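Local coordinates for protein gamma-glutamyl-gamma-aminobutyrate hydrolase PuuD (Escherichia coli, PDB 6VTV) that hydrolyses the gamma-glutamyl linkage of gamma-glutamyl-gamma-aminobutyrate to release 4-aminobutanoate and glutamate, the last step of putrescine breakdown, at residues L236-I239 and L240-F244. Numbering follows the deposited sequence.
Sequences LSRI and LFEGF
Arg-238 and Glu-242, one helical turn apart, are joined through a water rather than by a direct salt bridge. The two chains run side by side and point the same way, yet Arg-238 NE and Glu-242 OE1 stay 4.8 Å apart. Their guanidinium and carboxylate planes are turned 69° from each other. A water in the plane of the guanidinium, at its edge, accepts from Arg-238 NE at 2.9 Å and donates to Glu-242 OE1 at 2.7 Å. Arg-238 bends at chi3 while Glu-242 runs on extended beyond CG, and the water links NE and OE1 across the gap.

The backbone of the same turn carries the i to i+4 bonds of an alpha-helix, four in succession from Leu-240, Phe-241, Glu-242 and Gly-243 back to Leu-236, Ser-237, Arg-238 and Ile-239. The straightest is Phe-241 N to Ser-237 O (3.2 Å, 174° at the hydrogen). That same carbonyl oxygen also meets the edge of the Phe-241 ring, near its plane, 3.2 Å from CD2; the ring is placed there by a CG that stands beside its own backbone N (chi1 -78°). Further round the helix, Leu-236 CD2 meets Leu-240 CD1 at 3.9 Å, the two side chains crossing at a slant.

The turn belongs to helix 235-254 and is consistent with an amphipathic helix: Leu-240 and Phe-241 are buried, whereas Glu-242 is exposed. Phe-241 packs against Ala-38 and Ala-42 of helix 33-42, stacks edge-to-face with Phe-115, and comes close to Glu-228 of the predicted Cys-His-Glu triad. Chemically, the water lets opposite charges probably steady each other at the surface without direct ion pairing, while Ser-237 O accepts the Phe-241 amide N-H and also lies against the ring edge, where the faintly positive C-H rim probably suits it.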
# COMPACT_ATOMS: atom_id res chain seq x y z
N LEU B 236 18.47 16.40 10.64
CA LEU B 236 18.07 17.08 9.41
C LEU B 236 16.92 16.36 8.72
O LEU B 236 16.00 17.01 8.21
CB LEU B 236 19.26 17.21 8.47
CG LEU B 236 18.96 18.16 7.32
CD1 LEU B 236 20.05 19.20 7.22
CD2 LEU B 236 18.82 17.39 6.01
N SER B 237 16.96 15.03 8.69
CA SER B 237 15.83 14.27 8.14
C SER B 237 14.56 14.53 8.94
O SER B 237 13.47 14.61 8.37
CB SER B 237 16.16 12.78 8.14
OG SER B 237 17.38 12.53 7.45
N ARG B 238 14.70 14.69 10.26
CA ARG B 238 13.53 14.95 11.10
C ARG B 238 12.89 16.28 10.75
O ARG B 238 11.66 16.39 10.71
CB ARG B 238 13.94 14.92 12.57
CG ARG B 238 13.03 14.10 13.46
CD ARG B 238 13.77 13.57 14.69
NE ARG B 238 14.61 14.59 15.31
CZ ARG B 238 15.93 14.48 15.47
NH1 ARG B 238 16.56 13.40 15.05
NH2 ARG B 238 16.61 15.46 16.05
N ILE B 239 13.70 17.31 10.47
CA ILE B 239 13.16 18.63 10.17
C ILE B 239 12.43 18.61 8.83
O ILE B 239 11.38 19.26 8.67
CB ILE B 239 14.28 19.68 10.21
CG1 ILE B 239 14.83 19.81 11.63
CG2 ILE B 239 13.77 21.03 9.72
CD1 ILE B 239 16.04 20.70 11.75
N LEU B 240 12.95 17.87 7.85
CA LEU B 240 12.32 17.82 6.53
C LEU B 240 10.94 17.19 6.61
O LEU B 240 9.97 17.73 6.06
CB LEU B 240 13.21 17.04 5.56
CG LEU B 240 14.53 17.70 5.17
CD1 LEU B 240 15.33 16.77 4.27
CD2 LEU B 240 14.28 19.03 4.48
N PHE B 241 10.83 16.05 7.29
CA PHE B 241 9.53 15.42 7.45
C PHE B 241 8.62 16.24 8.35
O PHE B 241 7.40 16.30 8.13
CB PHE B 241 9.69 14.00 7.99
CG PHE B 241 10.13 13.00 6.95
CD1 PHE B 241 9.22 12.47 6.04
CD2 PHE B 241 11.45 12.61 6.88
CE1 PHE B 241 9.64 11.56 5.09
CE2 PHE B 241 11.87 11.70 5.92
CZ PHE B 241 10.96 11.17 5.03
N GLU B 242 9.18 16.90 9.36
CA GLU B 242 8.37 17.77 10.21
C GLU B 242 7.81 18.93 9.40
O GLU B 242 6.64 19.30 9.56
CB GLU B 242 9.20 18.28 11.39
CG GLU B 242 9.18 17.36 12.62
CD GLU B 242 10.30 17.70 13.59
OE1 GLU B 242 10.54 16.96 14.56
OE2 GLU B 242 10.94 18.74 13.35
N GLY B 243 8.62 19.50 8.50
CA GLY B 243 8.14 20.59 7.67
C GLY B 243 7.08 20.17 6.67
O GLY B 243 6.15 20.93 6.38
N PHE B 244 7.20 18.95 6.14
CA PHE B 244 6.18 18.42 5.23
C PHE B 244 4.84 18.28 5.95
O PHE B 244 3.80 18.73 5.44
CB PHE B 244 6.65 17.08 4.67
CG PHE B 244 5.61 16.38 3.84
CD1 PHE B 244 4.90 17.07 2.87
CD2 PHE B 244 5.35 15.03 4.03
CE1 PHE B 244 3.95 16.42 2.10
CE2 PHE B 244 4.40 14.39 3.27
CZ PHE B 244 3.70 15.08 2.30
O HOH W 1 13.02 17.04 15.53